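Local coordinates for uncharacterized protein (Escherichia coli O157:H7, PDB 4ZV9) that is of unknown function but, as an alpha/beta-hydrolase of the dienelactone hydrolase family, probably hydrolyses small esters or lactones, at residues Asp106-Ile111 against Gly133-Ala138; Pro10-Glu15 against Val61-Ala66; Glu182-Tyr187 against Tyr198-Tyr203. All blocks are in the same frame, centred on the assembly; numbering follows the deposited sequence.

Contact 1 of 3, residues Asp106-Ile111 against Gly133-Ala138; sequences DFFAAI and GGVSNA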
# COMPACT_ATOMS: atom_id res chain seq x y z
N ASP A 106 -8.02 -9.45 4.48
CA ASP A 106 -7.24 -8.98 5.60
C ASP A 106 -6.86 -7.53 5.39
O ASP A 106 -6.84 -6.75 6.34
CB ASP A 106 -5.96 -9.83 5.79
CG ASP A 106 -6.24 -11.22 6.35
OD1 ASP A 106 -7.35 -11.49 6.86
OD2 ASP A 106 -5.32 -12.07 6.25
N PHE A 107 -6.49 -7.17 4.16
CA PHE A 107 -6.12 -5.78 3.88
C PHE A 107 -7.32 -4.86 3.89
O PHE A 107 -7.24 -3.73 4.36
CB PHE A 107 -5.30 -5.68 2.58
CG PHE A 107 -3.99 -6.40 2.66
CD1 PHE A 107 -2.95 -5.87 3.39
CD2 PHE A 107 -3.80 -7.62 2.03
CE1 PHE A 107 -1.76 -6.54 3.52
CE2 PHE A 107 -2.61 -8.30 2.16
CZ PHE A 107 -1.58 -7.76 2.89
N PHE A 108 -8.46 -5.35 3.40
CA PHE A 108 -9.72 -4.60 3.46
C PHE A 108 -10.10 -4.37 4.92
O PHE A 108 -10.49 -3.27 5.30
CB PHE A 108 -10.82 -5.36 2.71
CG PHE A 108 -10.72 -5.28 1.20
CD1 PHE A 108 -9.62 -4.74 0.56
CD2 PHE A 108 -11.70 -5.87 0.41
CE1 PHE A 108 -9.53 -4.71 -0.84
CE2 PHE A 108 -11.63 -5.84 -0.98
CZ PHE A 108 -10.53 -5.27 -1.60
N ALA A 109 -9.94 -5.40 5.76
CA ALA A 109 -10.24 -5.30 7.18
C ALA A 109 -9.32 -4.27 7.88
O ALA A 109 -9.72 -3.61 8.82
CB ALA A 109 -10.12 -6.65 7.85
N ALA A 110 -8.08 -4.15 7.40
CA ALA A 110 -7.15 -3.17 7.95
C ALA A 110 -7.65 -1.74 7.65
O ALA A 110 -7.55 -0.85 8.51
CB ALA A 110 -5.77 -3.36 7.37
N ILE A 111 -8.22 -1.53 6.47
CA ILE A 111 -8.82 -0.24 6.14
C ILE A 111 -9.93 0.08 7.15
O ILE A 111 -10.00 1.19 7.70
CB ILE A 111 -9.41 -0.21 4.71
CG1 ILE A 111 -8.29 -0.33 3.68
CG2 ILE A 111 -10.20 1.09 4.47
CD1 ILE A 111 -8.78 -0.58 2.25
N GLY A 133 -0.02 -3.13 -5.04
CA GLY A 133 -0.60 -2.16 -5.96
C GLY A 133 -1.94 -2.68 -6.46
O GLY A 133 -2.90 -1.94 -6.55
N GLY A 134 -1.99 -3.98 -6.73
CA GLY A 134 -3.22 -4.67 -7.11
C GLY A 134 -4.29 -4.55 -6.04
O GLY A 134 -5.46 -4.24 -6.32
N VAL A 135 -3.89 -4.76 -4.79
CA VAL A 135 -4.84 -4.62 -3.66
C VAL A 135 -5.32 -3.18 -3.51
O VAL A 135 -6.50 -2.95 -3.23
CB VAL A 135 -4.20 -5.11 -2.35
CG1 VAL A 135 -5.11 -4.82 -1.15
CG2 VAL A 135 -3.92 -6.60 -2.45
N SER A 136 -4.43 -2.22 -3.74
CA SER A 136 -4.78 -0.80 -3.68
C SER A 136 -5.89 -0.46 -4.67
O SER A 136 -6.85 0.22 -4.31
CB SER A 136 -3.54 0.09 -3.92
OG SER A 136 -2.61 -0.01 -2.85
N ASN A 137 -5.76 -0.94 -5.91
CA ASN A 137 -6.80 -0.75 -6.90
C ASN A 137 -8.11 -1.45 -6.49
O ASN A 137 -9.19 -0.88 -6.65
CB ASN A 137 -6.34 -1.25 -8.28
CG ASN A 137 -5.41 -0.28 -8.98
OD1 ASN A 137 -5.69 0.92 -9.05
ND2 ASN A 137 -4.33 -0.79 -9.54
N ALA A 138 -8.02 -2.67 -6.00
CA ALA A 138 -9.19 -3.41 -5.57
C ALA A 138 -9.89 -2.69 -4.41
O ALA A 138 -11.13 -2.65 -4.34
CB ALA A 138 -8.81 -4.82 -5.18
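Phe108 reaches across to helix 132-142 with the far end of its ring and overlaps Ala138, its CZ lying 4.0 Å from Ala138 CB. The two helices are neighbours on one face of the central sheet of an alpha/beta-hydrolase fold. Helix 132-142 begins just after Cys130, which is modified to S,S-(2-hydroxyethyl)thiocysteine in this crystal and lies at what is probably the nucleophile elbow, as in other dienelactone hydrolases. The short segments run at 57° to each other with their axes 10.7 Å apart.

Two phenylalanines cross the gap in different ways. Phe107 sits where the backbones come nearest and uses the base of its side chain: CB rests 3.8 Å from Val135 CG1. Val135 swings that methyl anti to its own backbone N (chi1 174°), which carries it out toward the other helix, while its second branch lies beside the N. Phe108 starts from a position more to the flank, and only its ring tip bridges the gap. The methyl of Ala138 meets this ring in plane, at the edge, so the touch there is CH against CH rather than methyl over a face.

Beyond the pair, Phe107 meets the ring of His49 edge-to-face and packs with Val135 onto Val48 of strand 42-48, while Phe108 makes an edge-to-face contact with Tyr143. A bound glycerol, probably from the crystallisation liquor, lies about 4 Å from the Phe108 side chain and may mark a pocket. Two backbone carbonyls come close to the same ring tip: Val135 O near the ring plane, 4.2 Å from Phe108 CE1, and Ala138 O obliquely, 3.8 Å from Phe108 CZ.

Contact 2 of 3, residues Pro10-Glu15 against Val61-Ala66; sequences PEIFAE and VARRVA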
# COMPACT_ATOMS: atom_id res chain seq x y z
N PRO A 10 13.38 8.67 16.87
CA PRO A 10 12.51 9.20 17.93
C PRO A 10 11.23 9.90 17.46
O PRO A 10 10.36 10.20 18.28
CB PRO A 10 13.42 10.17 18.70
CG PRO A 10 14.58 10.44 17.82
CD PRO A 10 14.73 9.27 16.89
N GLU A 11 11.13 10.19 16.16
CA GLU A 11 9.94 10.86 15.64
C GLU A 11 8.82 9.89 15.30
O GLU A 11 7.73 10.32 14.91
CB GLU A 11 10.30 11.72 14.43
CG GLU A 11 11.20 12.88 14.81
CD GLU A 11 11.47 13.82 13.66
OE1 GLU A 11 11.17 13.46 12.50
OE2 GLU A 11 11.99 14.93 13.92
N ILE A 12 9.05 8.60 15.47
CA ILE A 12 8.00 7.61 15.20
C ILE A 12 7.86 6.65 16.36
O ILE A 12 8.76 6.53 17.20
CB ILE A 12 8.22 6.86 13.87
CG1 ILE A 12 9.52 6.05 13.84
CG2 ILE A 12 8.23 7.84 12.71
CD1 ILE A 12 9.40 4.62 14.31
N PHE A 13 6.68 6.04 16.47
CA PHE A 13 6.41 5.05 17.47
C PHE A 13 5.84 3.83 16.76
O PHE A 13 4.73 3.88 16.22
CB PHE A 13 5.45 5.54 18.55
CG PHE A 13 5.06 4.47 19.52
CD1 PHE A 13 5.97 4.01 20.45
CD2 PHE A 13 3.81 3.87 19.46
CE1 PHE A 13 5.62 3.01 21.35
CE2 PHE A 13 3.47 2.85 20.35
CZ PHE A 13 4.37 2.42 21.29
N ALA A 14 6.58 2.71 16.81
CA ALA A 14 6.19 1.48 16.12
C ALA A 14 5.90 0.32 17.06
O ALA A 14 6.60 0.14 18.05
CB ALA A 14 7.31 1.07 15.17
N GLU A 15 4.86 -0.45 16.76
CA GLU A 15 4.52 -1.62 17.54
C GLU A 15 3.74 -2.60 16.69
O GLU A 15 3.07 -2.19 15.75
CB GLU A 15 3.71 -1.27 18.81
CG GLU A 15 2.32 -0.72 18.54
CD GLU A 15 1.55 -0.33 19.79
OE1 GLU A 15 1.90 -0.80 20.90
OE2 GLU A 15 0.60 0.47 19.65
N VAL A 61 8.94 1.20 4.92
CA VAL A 61 8.01 2.09 4.23
C VAL A 61 6.95 2.60 5.20
O VAL A 61 6.59 3.78 5.17
CB VAL A 61 7.38 1.42 2.99
CG1 VAL A 61 6.26 2.27 2.42
CG2 VAL A 61 8.46 1.17 1.95
N ALA A 62 6.47 1.72 6.08
CA ALA A 62 5.49 2.12 7.09
C ALA A 62 6.07 3.23 7.96
O ALA A 62 5.37 4.21 8.27
CB ALA A 62 5.04 0.93 7.90
N ARG A 63 7.32 3.10 8.35
CA ARG A 63 7.98 4.14 9.13
C ARG A 63 8.12 5.44 8.33
O ARG A 63 7.95 6.53 8.90
CB ARG A 63 9.32 3.67 9.67
CG ARG A 63 9.22 2.54 10.68
CD ARG A 63 10.55 2.29 11.38
NE ARG A 63 11.60 1.80 10.49
CZ ARG A 63 11.83 0.53 10.20
NH1 ARG A 63 11.06 -0.45 10.68
NH2 ARG A 63 12.82 0.22 9.38
N ARG A 64 8.38 5.35 7.03
CA ARG A 64 8.46 6.57 6.18
C ARG A 64 7.11 7.29 6.15
O ARG A 64 7.07 8.52 6.16
CB ARG A 64 8.88 6.24 4.76
CG ARG A 64 10.23 5.54 4.66
CD ARG A 64 10.56 5.18 3.23
NE ARG A 64 11.52 4.09 3.18
CZ ARG A 64 12.00 3.56 2.07
NH1 ARG A 64 11.68 4.06 0.88
NH2 ARG A 64 12.85 2.53 2.15
N VAL A 65 6.03 6.53 6.10
CA VAL A 65 4.70 7.11 6.14
C VAL A 65 4.45 7.85 7.46
O VAL A 65 3.89 8.95 7.47
CB VAL A 65 3.61 6.03 5.92
CG1 VAL A 65 2.22 6.61 6.13
CG2 VAL A 65 3.74 5.47 4.50
N ALA A 66 4.85 7.24 8.57
CA ALA A 66 4.69 7.88 9.87
C ALA A 66 5.57 9.13 9.98
O ALA A 66 5.17 10.11 10.60
CB ALA A 66 4.99 6.91 11.00
O HOH W 1 6.34 11.78 12.29
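Ile12 lies across the aliphatic part of Arg63, the two side chains crossing at a slant, and its two branches divide the helix between them. The longer branch ends in CD1, which touches Arg63 CD at 3.9 Å and lies 4.2 Å from CG of the same arginine. The short branch, CG2, goes to Ala66 and meets its CB at 3.8 Å. This split follows from chi1 of 62°, which tucks CG1 between the backbone N and the carbonyl carbon and leaves CG2 beside the N.

Arg63 supplies methylenes here, not charge. Its chain bends at chi3 (-65°), turning the guanidinium off the line of the stem, and the polar end is held by other groups: NE by Val5 O, NH1 by Tyr31 OH, and NH2 in a salt bridge with Asp60. The CG-CD methylenes are the part of the chain that Ile12 CD1 touches.

In the fold, this is where strand 12-21, the outermost strand on its side of the six-stranded alpha/beta-hydrolase sheet, turns one face to helix 56-67. Strand 28-35 runs antiparallel beside it, and its Val33 touches both Ile12 and Ala66, completing a small apolar cluster.

A water joins the backbones beside the cluster. It donates to Ala66 O at 2.6 Å and, in a weak bond of 3.3 Å, to Glu11 O, while the carboxylate of Glu11 forms a salt bridge with Lys67.

Contact 3 of 3, residues Glu182-Tyr187 against Tyr198-Tyr203; sequences EGWPAY and YEAYIY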
# COMPACT_ATOMS: atom_id res chain seq x y z
N GLU A 182 0.62 -3.64 -19.91
CA GLU A 182 -0.31 -4.16 -20.93
C GLU A 182 -1.75 -3.81 -20.62
O GLU A 182 -2.52 -3.54 -21.52
CB GLU A 182 -0.25 -5.69 -20.94
CG GLU A 182 -0.46 -6.34 -22.29
CD GLU A 182 -0.21 -7.84 -22.23
OE1 GLU A 182 0.09 -8.36 -21.13
OE2 GLU A 182 -0.28 -8.49 -23.30
N GLY A 183 -2.10 -3.87 -19.34
CA GLY A 183 -3.47 -3.58 -18.91
C GLY A 183 -3.79 -2.13 -18.63
O GLY A 183 -4.96 -1.78 -18.44
N TRP A 184 -2.78 -1.26 -18.61
CA TRP A 184 -3.00 0.15 -18.30
C TRP A 184 -3.92 0.89 -19.28
O TRP A 184 -4.85 1.57 -18.84
CB TRP A 184 -1.67 0.88 -18.08
CG TRP A 184 -1.79 2.38 -17.95
CD1 TRP A 184 -1.11 3.30 -18.69
CD2 TRP A 184 -2.66 3.12 -17.08
NE1 TRP A 184 -1.48 4.57 -18.31
CE2 TRP A 184 -2.43 4.50 -17.33
CE3 TRP A 184 -3.60 2.77 -16.10
CZ2 TRP A 184 -3.12 5.51 -16.65
CZ3 TRP A 184 -4.28 3.79 -15.42
CH2 TRP A 184 -4.03 5.14 -15.70
N PRO A 185 -3.70 0.75 -20.60
CA PRO A 185 -4.58 1.50 -21.50
C PRO A 185 -6.08 1.26 -21.29
O PRO A 185 -6.86 2.21 -21.36
CB PRO A 185 -4.12 1.05 -22.90
CG PRO A 185 -2.67 0.72 -22.71
CD PRO A 185 -2.56 0.15 -21.32
N ALA A 186 -6.49 0.02 -21.06
CA ALA A 186 -7.90 -0.27 -20.83
C ALA A 186 -8.38 0.38 -19.52
O ALA A 186 -9.48 0.90 -19.44
CB ALA A 186 -8.15 -1.77 -20.80
N TYR A 187 -7.52 0.37 -18.51
CA TYR A 187 -7.85 0.96 -17.21
C TYR A 187 -7.97 2.48 -17.36
O TYR A 187 -8.95 3.08 -16.91
CB TYR A 187 -6.79 0.57 -16.18
CG TYR A 187 -7.07 0.91 -14.73
CD1 TYR A 187 -8.36 1.13 -14.25
CD2 TYR A 187 -6.05 0.87 -13.80
CE1 TYR A 187 -8.60 1.41 -12.91
CE2 TYR A 187 -6.28 1.13 -12.46
CZ TYR A 187 -7.55 1.39 -12.02
OH TYR A 187 -7.77 1.63 -10.68
N TYR A 198 -7.55 10.93 -11.35
CA TYR A 198 -6.34 10.13 -11.28
C TYR A 198 -5.16 10.87 -11.89
O TYR A 198 -5.33 11.82 -12.65
CB TYR A 198 -6.52 8.80 -12.04
CG TYR A 198 -6.43 8.96 -13.55
CD1 TYR A 198 -7.53 9.39 -14.28
CD2 TYR A 198 -5.25 8.70 -14.23
CE1 TYR A 198 -7.45 9.56 -15.65
CE2 TYR A 198 -5.17 8.85 -15.61
CZ TYR A 198 -6.27 9.28 -16.31
OH TYR A 198 -6.19 9.45 -17.68
N GLU A 199 -3.96 10.43 -11.53
CA GLU A 199 -2.73 10.87 -12.18
C GLU A 199 -1.89 9.61 -12.32
O GLU A 199 -1.85 8.79 -11.40
CB GLU A 199 -1.95 11.92 -11.39
CG GLU A 199 -2.60 13.29 -11.37
CD GLU A 199 -1.75 14.34 -10.67
OE1 GLU A 199 -0.55 14.10 -10.41
OE2 GLU A 199 -2.28 15.43 -10.39
N ALA A 200 -1.27 9.43 -13.48
CA ALA A 200 -0.46 8.24 -13.71
C ALA A 200 0.88 8.66 -14.27
O ALA A 200 0.96 9.57 -15.08
CB ALA A 200 -1.15 7.28 -14.67
N TYR A 201 1.92 7.99 -13.81
CA TYR A 201 3.27 8.30 -14.24
C TYR A 201 4.00 7.04 -14.64
O TYR A 201 3.94 6.02 -13.94
CB TYR A 201 4.05 9.01 -13.13
CG TYR A 201 3.44 10.33 -12.77
CD1 TYR A 201 3.73 11.47 -13.53
CD2 TYR A 201 2.56 10.45 -11.70
CE1 TYR A 201 3.16 12.70 -13.21
CE2 TYR A 201 1.99 11.67 -11.37
CZ TYR A 201 2.29 12.78 -12.13
OH TYR A 201 1.71 13.99 -11.82
N ILE A 202 4.66 7.10 -15.79
CA ILE A 202 5.47 6.00 -16.28
C ILE A 202 6.92 6.46 -16.14
O ILE A 202 7.32 7.44 -16.75
CB ILE A 202 5.12 5.65 -17.73
CG1 ILE A 202 3.66 5.22 -17.80
CG2 ILE A 202 6.01 4.52 -18.23
CD1 ILE A 202 3.12 5.13 -19.21
N TYR A 203 7.70 5.73 -15.34
CA TYR A 203 9.08 6.09 -15.06
C TYR A 203 9.98 5.45 -16.11
O TYR A 203 10.01 4.22 -16.23
CB TYR A 203 9.43 5.67 -13.62
CG TYR A 203 8.58 6.42 -12.61
CD1 TYR A 203 7.27 6.02 -12.35
CD2 TYR A 203 9.04 7.58 -11.98
CE1 TYR A 203 6.47 6.73 -11.47
CE2 TYR A 203 8.25 8.29 -11.10
CZ TYR A 203 6.96 7.86 -10.84
OH TYR A 203 6.15 8.57 -9.97
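Tyr201 OH donates to Glu199 OE1 at 2.7 Å, reaching the carboxylate from above its plane, 43° out of it. This bond lies on the side of strand 198-203 turned away from helix 184-193, where the Tyr201 ring also makes a cation-pi contact with Arg229. The alternate residues, Tyr198 and Ala200, point to the helix instead and receive Trp184.

The indole is delivered by a chi1 of 171°, with CG anti to the backbone N, and it turns the CZ2-CH2 side of its six-membered ring to the strand. Trp184 CZ2 presses on Ala200 CB at 3.3 Å, a tight fit, and CH2 of the same ring is 3.7 Å from that methyl. Tyr198 comes alongside at the indole edge: its CE2 lies near the indole plane, 3.9 Å from Trp184 CH2. The two rings are tilted by 72° with their centres 6.0 Å apart, an oblique meeting. The hydroxyl of Tyr198 is bound by Glu188 of helix 184-193, giving that ring a polar tether next to its apolar contact.

Strands 169-174 and 198-203 are parallel, and helix 184-193 joins them in a beta-alpha-beta crossover. Trp184 also packs on Leu171 and Phe173, so it touches both strands. In dienelactone hydrolases the loops after the corresponding strands carry the acid and histidine of the catalytic triad.

Between the two segments the contact is apolar, so it imposes no bond direction there; the directed link between helix and strand is the Tyr198 hydroxyl to Glu188, just beyond.

Contact 1 is centred about 8 Å from the centre of the chain, contacts 2 and 3 about 15 and 17 Å, on opposite sides of it. Burial does not follow distance: in contact 2 all touching residues are buried, while contacts 1 and 3 are partly buried. Helices 100-116 and 56-67 pack on opposite faces of strand 42-48, the first through Phe107 and Ile111, the second through Val61 and Val65. Contact 1 joins helix to helix, the others helix to strand. All are apolar across the pair, though only contact 2 adds a water bridge. Contacts 1 and 3 touch through Asn137 OD1 and Tyr187 OH, 2.7 Å apart, a probable hydrogen bond; contact 2 touches neither.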